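Probable zinc protease PqqL (Escherichia coli, PDB 6OFT) probably acts as a zinc-dependent endopeptidase of the M16 family in the periplasm, and is represented here by the N-terminal half of the protein. Local coordinates at residues D6-I10 / M21-H25; L81-V87 / Q99-P103; N33-H39 / N198-V204; Y90-D94 / N166-P171. All blocks are in the same frame, centred on the assembly; numbering follows the deposited sequence.

How the interactions relate
From the N terminus, interaction 1 closes first, a short hairpin loop at one edge of a six-stranded mixed sheet. The chain then enters strand 31-38, which opens interaction 3; that contact closes only when strand 199-205 returns, 159 residues later, and its long loop encloses both remaining contacts. Inside it, interactions 2 and 4 cross, since their segments alternate: interaction 2 closes a hairpin at the opposite edge of the sheet, while interaction 4 ties the loop after strand 87-91 to residues 166-171, beside the predicted zinc site. Strand 199-205 links interactions 1 and 3 and strand 31-38 links interactions 3 and 2.

Interaction 1: residues D6-I10 / M21-H25; sequences DEKLI and MIYPH. With PO4 (phosphate ion), chain D.
Y23 and D6 each swing the side chain out opposite the backbone nitrogen (chi1 -164° and -173°), which carries the tyrosine hydroxyl to the aspartate carboxylate. The two groups cross nearly at a right angle, with D6 CG in the plane of the ring at its edge. Y23 OH donates to D6 OD1 at 2.6 Å, reaching it on the syn side but well out of the carboxylate plane. The other oxygen serves its own segment: D6 OD2 accepts from K8 N at 2.9 Å, an Asx turn set within the type I beta turn from D6 to L9. This turn delivers the chain into a beta hairpin, strand 10-13 against strand 19-24, at one edge of the six-stranded sheet. There I10 and I22 form a hydrogen-bonded antiparallel pair, I10 N to I22 O and I22 N to I10 O both 2.8 Å. L9 fills the corner between turn and strand, its CB 4.0 Å from Y23 CD1 and its CD1 resting on the carbonyl of I22. A phenylalanine at Y23 would probably leave D6 OD1 without its donor and R376, which also bonds the hydroxyl, without that partner. Past the ring, H25 ND1 donates to phosphate O1 at 2.6 Å, in the imidazole plane. The ion, probably from the crystallisation liquor, lies 3.3 Å (O4) from K8 CE and is bonded also by Q373 and R376.

Interaction 2: residues L81-V87 / Q99-P103; sequences LRFGRDV and QVSLP
A beta hairpin of strands 87-91 and 96-103 forms one edge of the six-stranded sheet, and V87 with V100 is a non-hydrogen-bonded antiparallel pair at the end of it remote from the turn. The two valines lie side by side, V87 CG1 4.2 Å from V100 CG2. One residue further back, D86 O accepts from S101 N at 3.0 Å, the donor in the carbonyl plane. Before it enters the strand, the chain curls through a compact loop tied by the D86 carboxylate. A single oxygen, OD2, takes two firm bonds: R82 N at 2.9 Å through the anti lone pair, and R85 NE at 2.8 Å from the syn side, tilted out of the carboxylate plane as part of a salt bridge. These two donors, one syn and one anti, probably restrict the carboxylate's rotation. R82 O in turn accepts three backbone N-H groups, of R85, D86 and V87, which pins the loop from within. L81, at the start of the loop, reaches over the second strand. With CG set opposite the carbonyl carbon (chi1 -55°), its CD2 reaches 3.9 Å from L102 CB and 3.6 Å from S101 O, a carbonyl oxygen buried without a polar partner. S101 OG, by contrast, bonds Q31 and N33 of the adjoining strand 31-38. V87 and V100 pack on F76 of helix 71-77, while V100 and L102 together rest on helix 107-122, with strand 31-38 on the inner flank.

Interaction 3: residues N33-H39 / N198-V204; sequences NLWLQIH and NMTFIVV
L34 and F201 lie in the tight part of this contact, a run of antiparallel pairing between strands 33-38 and 199-204, whose directions differ by 164°. The phenylalanine leaves its backbone with CG opposite the nitrogen (chi1 -168°), so that the ring leans across to the partner strand and brings CZ to 3.7 Å from L34 CB. Along the same face L34 CD2 meets V203 CG2 at 3.8 Å, and I38 CD1 meets M199 CG at the same distance. The last two pairs run side by side, pointing the same way, and the face is wholly apolar. Six backbone bonds join N33 to V204, W35 to I202 and Q37 to T200 in pairs; the straightest, I202 N to W35 O at 2.8 Å, has an N-H...O angle of 175°. The other face is more polar, and looser where W35 and I202 approach through CB atoms 4.2 Å apart and the indole leads away. At the end of the ladder lies H39, partly exposed where its neighbours are buried. Its N donates to N198 O at 3.0 Å, and its ring presents NE2 to T200 OG1 at 2.8 Å, a bond in which either could be the donor. Q37 bonds S389 and E95 beyond the pair. The apolar face lies on helix 107-122, where F117 meets F201 edge-to-face; helix 378-391 covers W35 and V204, and strands 96-103 and 19-24 flank the pair.

Interaction 4: residues Y90-D94 / N166-P171; sequences YTSYD and NLDREP
One water bridges D94 and N166, donating to D94 OD1 at 2.9 Å and accepting from N166 ND2 at 2.9 Å. It joins the loop that follows strand 87-91, next to the HXXEH motif of the M16 family, to residues 166-171, a loop between helices 148-160 and 175-180. T91 OG1 bonds E57, the predicted proton acceptor, so the strand end borders the probable catalytic site. Y93 is the main link between the two loops. With CG opposite the carbonyl carbon (chi1 -66°) its ring slips between P171 and N166. P171 CD sits over one face, 4.1 Å from the centroid, a CH-pi contact. Over the opposite face lies N166, its ND2 3.3 Å from Y93 CG, with ring and amide planes 49° apart. The carbonyl of R169 approaches the ring obliquely, its O 3.2 Å from Y93 CE1. Beyond the ring, Y93 OH bonds R157 of helix 148-160. A leucine in place of Y93 would probably open a gap between P171 and N166 and leave R157 without its hydroxyl partner. D94 OD2 forms a salt bridge with K312, in a strand of the second, five-stranded sheet, and so ties this loop to the neighbouring inactive M16 domain. The proline also reaches the end of the strand and the residue after it: P171 CB lies 3.7 Å from T91 O, and CG rests 3.8 Å from the carbonyl carbon of S92.

Interaction 1: residues D6-I10 / M21-H25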
# COMPACT_ATOMS: atom_id res chain seq x y z
N ASP A 6 -8.59 -14.51 11.82
CA ASP A 6 -9.79 -14.12 12.55
C ASP A 6 -10.82 -15.23 12.45
O ASP A 6 -11.20 -15.68 11.37
CB ASP A 6 -10.35 -12.80 11.95
CG ASP A 6 -11.51 -12.17 12.70
OD1 ASP A 6 -11.59 -10.94 12.72
OD2 ASP A 6 -12.34 -12.91 13.26
N GLU A 7 -11.24 -15.67 13.62
CA GLU A 7 -12.23 -16.67 13.92
C GLU A 7 -13.52 -16.54 13.07
O GLU A 7 -14.08 -17.55 12.64
CB GLU A 7 -12.55 -16.42 15.40
CG GLU A 7 -13.27 -17.51 16.07
CD GLU A 7 -14.73 -17.17 16.23
OE1 GLU A 7 -15.08 -16.01 16.57
OE2 GLU A 7 -15.52 -18.10 16.02
N LYS A 8 -13.98 -15.28 12.84
CA LYS A 8 -15.18 -14.93 12.05
C LYS A 8 -14.96 -14.96 10.52
O LYS A 8 -15.92 -14.89 9.76
CB LYS A 8 -15.72 -13.55 12.47
CG LYS A 8 -16.18 -13.47 13.93
CD LYS A 8 -17.17 -12.33 14.12
CE LYS A 8 -16.62 -11.14 14.86
NZ LYS A 8 -16.57 -11.38 16.33
N LEU A 9 -13.69 -15.02 10.07
CA LEU A 9 -13.38 -15.04 8.64
C LEU A 9 -13.67 -16.42 8.03
O LEU A 9 -13.26 -17.45 8.57
CB LEU A 9 -11.93 -14.61 8.37
CG LEU A 9 -11.48 -14.57 6.91
CD1 LEU A 9 -12.19 -13.46 6.13
CD2 LEU A 9 -9.97 -14.40 6.81
N ILE A 10 -14.36 -16.41 6.88
CA ILE A 10 -14.68 -17.65 6.17
C ILE A 10 -13.85 -17.66 4.89
O ILE A 10 -13.96 -16.74 4.09
CB ILE A 10 -16.21 -17.70 5.89
CG1 ILE A 10 -17.00 -17.77 7.21
CG2 ILE A 10 -16.58 -18.85 4.96
CD1 ILE A 10 -18.37 -17.18 7.13
N MET A 21 -13.32 -15.12 0.39
CA MET A 21 -13.11 -14.64 1.75
C MET A 21 -14.36 -13.89 2.13
O MET A 21 -14.76 -12.97 1.42
CB MET A 21 -11.89 -13.72 1.87
CG MET A 21 -10.62 -14.32 1.34
SD MET A 21 -9.24 -13.24 1.71
CE MET A 21 -8.33 -14.29 2.81
N ILE A 22 -15.01 -14.33 3.20
CA ILE A 22 -16.24 -13.73 3.70
C ILE A 22 -16.04 -13.27 5.14
O ILE A 22 -15.58 -14.03 5.99
CB ILE A 22 -17.46 -14.68 3.58
CG1 ILE A 22 -17.68 -15.13 2.10
CG2 ILE A 22 -18.74 -14.04 4.18
CD1 ILE A 22 -18.41 -16.43 1.99
N TYR A 23 -16.42 -12.01 5.41
CA TYR A 23 -16.28 -11.44 6.74
C TYR A 23 -17.54 -10.67 7.10
O TYR A 23 -17.90 -9.74 6.38
CB TYR A 23 -15.03 -10.56 6.86
CG TYR A 23 -14.66 -10.27 8.30
CD1 TYR A 23 -13.90 -11.17 9.04
CD2 TYR A 23 -15.13 -9.13 8.95
CE1 TYR A 23 -13.61 -10.95 10.38
CE2 TYR A 23 -14.84 -8.89 10.29
CZ TYR A 23 -14.07 -9.80 11.00
OH TYR A 23 -13.78 -9.57 12.33
N PRO A 24 -18.23 -11.04 8.22
CA PRO A 24 -19.45 -10.30 8.60
C PRO A 24 -19.12 -8.95 9.21
O PRO A 24 -18.15 -8.83 9.95
CB PRO A 24 -20.12 -11.22 9.61
CG PRO A 24 -19.00 -12.03 10.19
CD PRO A 24 -17.92 -12.13 9.18
N HIS A 25 -19.93 -7.93 8.90
CA HIS A 25 -19.79 -6.58 9.46
C HIS A 25 -21.11 -5.85 9.35
O HIS A 25 -21.78 -5.96 8.33
CB HIS A 25 -18.64 -5.80 8.79
CG HIS A 25 -18.17 -4.64 9.63
ND1 HIS A 25 -17.65 -4.84 10.89
CD2 HIS A 25 -18.18 -3.31 9.38
CE1 HIS A 25 -17.34 -3.65 11.36
NE2 HIS A 25 -17.65 -2.69 10.49
P PO4 D . -17.68 -7.59 13.39
O1 PO4 D . -16.76 -6.73 12.51
O2 PO4 D . -17.00 -7.77 14.82
O3 PO4 D . -19.13 -6.93 13.57
O4 PO4 D . -17.82 -9.02 12.68

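Interaction 2: residues L81-V87 / Q99-P103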
# COMPACT_ATOMS: atom_id res chain seq x y z
N LEU A 81 -26.63 2.38 -8.65
CA LEU A 81 -25.20 2.22 -8.40
C LEU A 81 -24.40 2.98 -9.47
O LEU A 81 -24.60 2.77 -10.66
CB LEU A 81 -24.85 0.71 -8.32
CG LEU A 81 -25.67 -0.08 -7.28
CD1 LEU A 81 -25.48 -1.61 -7.42
CD2 LEU A 81 -25.34 0.36 -5.84
N ARG A 82 -23.58 3.92 -9.02
CA ARG A 82 -22.86 4.84 -9.89
C ARG A 82 -21.37 4.61 -9.91
O ARG A 82 -20.76 4.44 -8.87
CB ARG A 82 -23.18 6.29 -9.48
CG ARG A 82 -22.59 7.37 -10.39
CD ARG A 82 -23.45 8.61 -10.37
NE ARG A 82 -24.66 8.44 -11.18
CZ ARG A 82 -25.67 9.30 -11.21
NH1 ARG A 82 -25.63 10.40 -10.47
NH2 ARG A 82 -26.72 9.07 -11.98
N PHE A 83 -20.79 4.62 -11.12
CA PHE A 83 -19.36 4.47 -11.34
C PHE A 83 -18.66 5.67 -10.68
O PHE A 83 -19.11 6.82 -10.84
CB PHE A 83 -19.04 4.39 -12.84
CG PHE A 83 -17.57 4.15 -13.11
CD1 PHE A 83 -17.01 2.88 -12.94
CD2 PHE A 83 -16.73 5.20 -13.46
CE1 PHE A 83 -15.64 2.67 -13.14
CE2 PHE A 83 -15.37 4.98 -13.67
CZ PHE A 83 -14.83 3.72 -13.50
N GLY A 84 -17.61 5.39 -9.92
CA GLY A 84 -16.86 6.41 -9.19
C GLY A 84 -17.39 6.65 -7.80
O GLY A 84 -16.74 7.34 -7.01
N ARG A 85 -18.58 6.09 -7.47
CA ARG A 85 -19.24 6.21 -6.17
C ARG A 85 -19.47 4.84 -5.52
O ARG A 85 -18.92 4.59 -4.45
CB ARG A 85 -20.56 6.99 -6.32
CG ARG A 85 -21.32 7.24 -4.99
CD ARG A 85 -22.64 7.95 -5.23
NE ARG A 85 -23.64 7.05 -5.82
CZ ARG A 85 -24.73 7.45 -6.46
NH1 ARG A 85 -24.95 8.75 -6.65
NH2 ARG A 85 -25.59 6.57 -6.95
N ASP A 86 -20.29 3.97 -6.13
CA ASP A 86 -20.63 2.64 -5.61
C ASP A 86 -19.86 1.54 -6.34
O ASP A 86 -19.66 0.45 -5.80
CB ASP A 86 -22.13 2.36 -5.78
CG ASP A 86 -22.99 3.51 -5.30
OD1 ASP A 86 -23.12 3.68 -4.08
OD2 ASP A 86 -23.51 4.25 -6.16
N VAL A 87 -19.46 1.85 -7.60
CA VAL A 87 -18.74 0.94 -8.48
C VAL A 87 -17.39 1.56 -8.79
O VAL A 87 -17.33 2.72 -9.20
CB VAL A 87 -19.54 0.60 -9.77
CG1 VAL A 87 -18.84 -0.51 -10.56
CG2 VAL A 87 -20.99 0.21 -9.45
N GLN A 99 -14.69 -3.41 -7.66
CA GLN A 99 -15.39 -3.13 -6.41
C GLN A 99 -16.82 -2.65 -6.58
O GLN A 99 -17.08 -1.75 -7.39
CB GLN A 99 -14.59 -2.09 -5.57
CG GLN A 99 -13.08 -2.41 -5.38
CD GLN A 99 -12.25 -1.23 -4.91
OE1 GLN A 99 -12.46 -0.09 -5.29
NE2 GLN A 99 -11.25 -1.49 -4.06
N VAL A 100 -17.74 -3.26 -5.82
CA VAL A 100 -19.14 -2.86 -5.77
C VAL A 100 -19.58 -2.85 -4.27
O VAL A 100 -19.34 -3.81 -3.55
CB VAL A 100 -20.11 -3.72 -6.64
CG1 VAL A 100 -21.54 -3.17 -6.58
CG2 VAL A 100 -19.64 -3.81 -8.10
N SER A 101 -20.22 -1.76 -3.84
CA SER A 101 -20.81 -1.60 -2.52
C SER A 101 -22.29 -1.35 -2.76
O SER A 101 -22.64 -0.45 -3.53
CB SER A 101 -20.20 -0.40 -1.79
OG SER A 101 -20.64 -0.39 -0.43
N LEU A 102 -23.16 -2.16 -2.15
CA LEU A 102 -24.60 -2.00 -2.34
C LEU A 102 -25.36 -2.46 -1.10
O LEU A 102 -24.78 -3.19 -0.29
CB LEU A 102 -25.07 -2.79 -3.61
CG LEU A 102 -25.26 -4.32 -3.50
CD1 LEU A 102 -26.22 -4.80 -4.56
CD2 LEU A 102 -23.93 -5.07 -3.62
N PRO A 103 -26.66 -2.12 -0.94
CA PRO A 103 -27.42 -2.66 0.20
C PRO A 103 -27.63 -4.17 0.07
O PRO A 103 -27.57 -4.71 -1.04
CB PRO A 103 -28.78 -1.94 0.10
CG PRO A 103 -28.58 -0.81 -0.87
CD PRO A 103 -27.52 -1.28 -1.80

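Interaction 3: residues N33-H39 / N198-V204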
# COMPACT_ATOMS: atom_id res chain seq x y z
N ASN A 33 -19.74 -5.07 0.73
CA ASN A 33 -18.72 -4.82 -0.27
C ASN A 33 -18.48 -6.14 -0.95
O ASN A 33 -18.37 -7.19 -0.29
CB ASN A 33 -17.43 -4.31 0.36
CG ASN A 33 -17.43 -2.84 0.66
OD1 ASN A 33 -18.35 -2.10 0.31
ND2 ASN A 33 -16.40 -2.39 1.35
N LEU A 34 -18.50 -6.11 -2.28
CA LEU A 34 -18.24 -7.27 -3.13
C LEU A 34 -17.08 -6.86 -4.01
O LEU A 34 -17.20 -5.91 -4.78
CB LEU A 34 -19.47 -7.66 -3.98
CG LEU A 34 -20.79 -7.96 -3.25
CD1 LEU A 34 -21.90 -8.20 -4.25
CD2 LEU A 34 -20.67 -9.17 -2.30
N TRP A 35 -15.91 -7.48 -3.78
CA TRP A 35 -14.70 -7.16 -4.52
C TRP A 35 -14.17 -8.39 -5.22
O TRP A 35 -13.98 -9.43 -4.57
CB TRP A 35 -13.57 -6.63 -3.60
CG TRP A 35 -13.72 -5.26 -2.99
CD1 TRP A 35 -14.87 -4.52 -2.86
CD2 TRP A 35 -12.69 -4.52 -2.33
NE1 TRP A 35 -14.59 -3.34 -2.21
CE2 TRP A 35 -13.27 -3.31 -1.86
CE3 TRP A 35 -11.33 -4.77 -2.06
CZ2 TRP A 35 -12.54 -2.37 -1.13
CZ3 TRP A 35 -10.59 -3.81 -1.37
CH2 TRP A 35 -11.19 -2.62 -0.93
N LEU A 36 -13.85 -8.26 -6.52
CA LEU A 36 -13.21 -9.32 -7.28
C LEU A 36 -11.74 -8.91 -7.42
O LEU A 36 -11.41 -7.87 -8.01
CB LEU A 36 -13.86 -9.55 -8.66
CG LEU A 36 -13.12 -10.55 -9.57
CD1 LEU A 36 -13.09 -11.99 -8.94
CD2 LEU A 36 -13.71 -10.55 -11.00
N GLN A 37 -10.86 -9.75 -6.87
CA GLN A 37 -9.43 -9.49 -6.85
C GLN A 37 -8.66 -10.42 -7.79
O GLN A 37 -8.62 -11.63 -7.58
CB GLN A 37 -8.90 -9.56 -5.40
CG GLN A 37 -7.38 -9.52 -5.23
CD GLN A 37 -7.01 -9.81 -3.81
OE1 GLN A 37 -7.27 -10.90 -3.29
NE2 GLN A 37 -6.42 -8.85 -3.14
N ILE A 38 -8.03 -9.84 -8.82
CA ILE A 38 -7.19 -10.56 -9.77
C ILE A 38 -5.80 -10.41 -9.20
O ILE A 38 -5.35 -9.29 -9.01
CB ILE A 38 -7.27 -9.99 -11.23
CG1 ILE A 38 -8.74 -9.65 -11.67
CG2 ILE A 38 -6.55 -10.89 -12.23
CD1 ILE A 38 -9.80 -10.76 -11.66
N HIS A 39 -5.10 -11.53 -8.96
CA HIS A 39 -3.76 -11.49 -8.36
C HIS A 39 -2.65 -11.16 -9.36
O HIS A 39 -1.52 -11.66 -9.23
CB HIS A 39 -3.48 -12.80 -7.60
CG HIS A 39 -4.37 -13.01 -6.42
ND1 HIS A 39 -3.92 -12.81 -5.13
CD2 HIS A 39 -5.66 -13.42 -6.37
CE1 HIS A 39 -4.94 -13.09 -4.34
NE2 HIS A 39 -6.01 -13.46 -5.04
N ASN A 198 -6.44 -17.69 -10.17
CA ASN A 198 -5.73 -16.45 -9.96
C ASN A 198 -6.73 -15.40 -9.43
O ASN A 198 -6.44 -14.20 -9.43
CB ASN A 198 -5.07 -15.98 -11.29
CG ASN A 198 -4.04 -14.89 -11.13
OD1 ASN A 198 -3.26 -14.87 -10.17
ND2 ASN A 198 -4.03 -13.94 -12.05
N MET A 199 -7.90 -15.87 -8.93
CA MET A 199 -8.96 -14.97 -8.43
C MET A 199 -9.42 -15.27 -7.02
O MET A 199 -9.53 -16.43 -6.62
CB MET A 199 -10.20 -15.02 -9.33
CG MET A 199 -10.00 -14.42 -10.68
SD MET A 199 -11.44 -14.82 -11.67
CE MET A 199 -10.96 -14.10 -13.20
N THR A 200 -9.73 -14.19 -6.28
CA THR A 200 -10.30 -14.23 -4.95
C THR A 200 -11.49 -13.28 -4.95
O THR A 200 -11.34 -12.11 -5.32
CB THR A 200 -9.27 -13.85 -3.87
OG1 THR A 200 -8.17 -14.76 -3.94
CG2 THR A 200 -9.87 -13.88 -2.47
N PHE A 201 -12.68 -13.80 -4.60
CA PHE A 201 -13.89 -13.00 -4.47
C PHE A 201 -14.05 -12.68 -2.97
O PHE A 201 -14.07 -13.60 -2.14
CB PHE A 201 -15.13 -13.75 -5.03
CG PHE A 201 -16.30 -12.80 -5.16
CD1 PHE A 201 -16.34 -11.86 -6.18
CD2 PHE A 201 -17.34 -12.82 -4.24
CE1 PHE A 201 -17.39 -10.93 -6.26
CE2 PHE A 201 -18.40 -11.92 -4.34
CZ PHE A 201 -18.41 -10.97 -5.35
N ILE A 202 -14.10 -11.38 -2.62
CA ILE A 202 -14.17 -10.89 -1.23
C ILE A 202 -15.55 -10.30 -0.88
O ILE A 202 -16.01 -9.39 -1.55
CB ILE A 202 -13.00 -9.89 -0.97
CG1 ILE A 202 -11.62 -10.55 -1.26
CG2 ILE A 202 -13.04 -9.29 0.45
CD1 ILE A 202 -10.46 -9.58 -1.41
N VAL A 203 -16.19 -10.83 0.17
CA VAL A 203 -17.51 -10.39 0.65
C VAL A 203 -17.33 -9.85 2.08
O VAL A 203 -16.98 -10.61 2.96
CB VAL A 203 -18.57 -11.54 0.59
CG1 VAL A 203 -19.92 -11.12 1.15
CG2 VAL A 203 -18.73 -12.09 -0.83
N VAL A 204 -17.54 -8.53 2.30
CA VAL A 204 -17.40 -7.92 3.64
C VAL A 204 -18.66 -7.10 3.90
O VAL A 204 -18.94 -6.15 3.17
CB VAL A 204 -16.10 -7.07 3.84
CG1 VAL A 204 -15.95 -6.62 5.30
CG2 VAL A 204 -14.85 -7.82 3.39

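Interaction 4: residues Y90-D94 / N166-P171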
# COMPACT_ATOMS: atom_id res chain seq x y z
N TYR A 90 -9.43 -0.64 -9.81
CA TYR A 90 -8.08 -0.09 -9.84
C TYR A 90 -7.10 -1.16 -10.28
O TYR A 90 -7.34 -2.34 -10.03
CB TYR A 90 -7.66 0.52 -8.46
CG TYR A 90 -7.40 -0.48 -7.36
CD1 TYR A 90 -6.18 -1.15 -7.26
CD2 TYR A 90 -8.35 -0.70 -6.36
CE1 TYR A 90 -5.94 -2.08 -6.24
CE2 TYR A 90 -8.11 -1.60 -5.32
CZ TYR A 90 -6.89 -2.26 -5.24
OH TYR A 90 -6.65 -3.15 -4.22
N THR A 91 -5.97 -0.72 -10.85
CA THR A 91 -4.88 -1.58 -11.26
C THR A 91 -3.62 -1.07 -10.58
O THR A 91 -3.30 0.12 -10.67
CB THR A 91 -4.71 -1.62 -12.79
OG1 THR A 91 -5.96 -1.91 -13.39
CG2 THR A 91 -3.69 -2.66 -13.24
N SER A 92 -2.91 -1.97 -9.90
CA SER A 92 -1.66 -1.59 -9.25
C SER A 92 -0.57 -2.48 -9.84
O SER A 92 -0.80 -3.19 -10.82
CB SER A 92 -1.77 -1.78 -7.73
OG SER A 92 -1.88 -3.15 -7.38
N TYR A 93 0.62 -2.45 -9.24
CA TYR A 93 1.72 -3.31 -9.67
C TYR A 93 1.38 -4.79 -9.46
O TYR A 93 1.72 -5.63 -10.27
CB TYR A 93 2.96 -3.00 -8.81
CG TYR A 93 3.53 -1.62 -9.02
CD1 TYR A 93 4.36 -1.34 -10.10
CD2 TYR A 93 3.28 -0.60 -8.10
CE1 TYR A 93 4.90 -0.07 -10.28
CE2 TYR A 93 3.81 0.68 -8.28
CZ TYR A 93 4.63 0.94 -9.37
OH TYR A 93 5.20 2.17 -9.55
N ASP A 94 0.69 -5.08 -8.35
CA ASP A 94 0.41 -6.43 -7.84
C ASP A 94 -0.95 -7.03 -8.16
O ASP A 94 -1.09 -8.24 -8.06
CB ASP A 94 0.56 -6.41 -6.31
CG ASP A 94 1.80 -5.72 -5.81
OD1 ASP A 94 2.91 -6.13 -6.20
OD2 ASP A 94 1.66 -4.76 -5.03
N ASN A 166 9.12 -3.10 -10.42
CA ASN A 166 8.23 -1.95 -10.25
C ASN A 166 8.74 -0.71 -10.98
O ASN A 166 7.93 0.07 -11.49
CB ASN A 166 8.06 -1.63 -8.74
CG ASN A 166 7.51 -2.78 -7.95
OD1 ASN A 166 8.16 -3.81 -7.79
ND2 ASN A 166 6.29 -2.66 -7.45
N LEU A 167 10.08 -0.53 -11.02
CA LEU A 167 10.70 0.61 -11.71
C LEU A 167 10.28 0.64 -13.20
O LEU A 167 9.93 1.69 -13.72
CB LEU A 167 12.24 0.56 -11.55
CG LEU A 167 13.08 1.65 -12.27
CD1 LEU A 167 12.92 3.03 -11.61
CD2 LEU A 167 14.57 1.26 -12.31
N ASP A 168 10.27 -0.51 -13.85
CA ASP A 168 9.95 -0.65 -15.27
C ASP A 168 8.46 -0.93 -15.58
O ASP A 168 8.12 -1.14 -16.76
CB ASP A 168 10.82 -1.79 -15.84
CG ASP A 168 12.31 -1.51 -15.73
OD1 ASP A 168 12.78 -0.56 -16.39
OD2 ASP A 168 13.00 -2.22 -14.97
N ARG A 169 7.60 -0.96 -14.55
CA ARG A 169 6.20 -1.34 -14.70
C ARG A 169 5.18 -0.43 -14.00
O ARG A 169 4.26 -0.94 -13.34
CB ARG A 169 6.01 -2.81 -14.24
CG ARG A 169 6.70 -3.87 -15.13
CD ARG A 169 6.17 -3.83 -16.56
NE ARG A 169 6.74 -4.86 -17.42
CZ ARG A 169 7.87 -4.72 -18.11
NH1 ARG A 169 8.58 -3.60 -18.02
NH2 ARG A 169 8.31 -5.70 -18.89
N GLU A 170 5.26 0.90 -14.21
CA GLU A 170 4.26 1.83 -13.67
C GLU A 170 2.88 1.46 -14.30
O GLU A 170 2.81 1.26 -15.52
CB GLU A 170 4.63 3.29 -13.99
CG GLU A 170 4.08 4.29 -12.99
CD GLU A 170 3.90 5.71 -13.51
OE1 GLU A 170 4.61 6.10 -14.46
OE2 GLU A 170 3.03 6.42 -12.95
N PRO A 171 1.80 1.30 -13.49
CA PRO A 171 0.52 0.80 -14.04
C PRO A 171 -0.06 1.54 -15.27
O PRO A 171 -0.60 0.86 -16.14
CB PRO A 171 -0.43 0.86 -12.84
CG PRO A 171 0.46 0.68 -11.66
CD PRO A 171 1.73 1.41 -12.01
O HOH W 1 4.76 -4.03 -5.41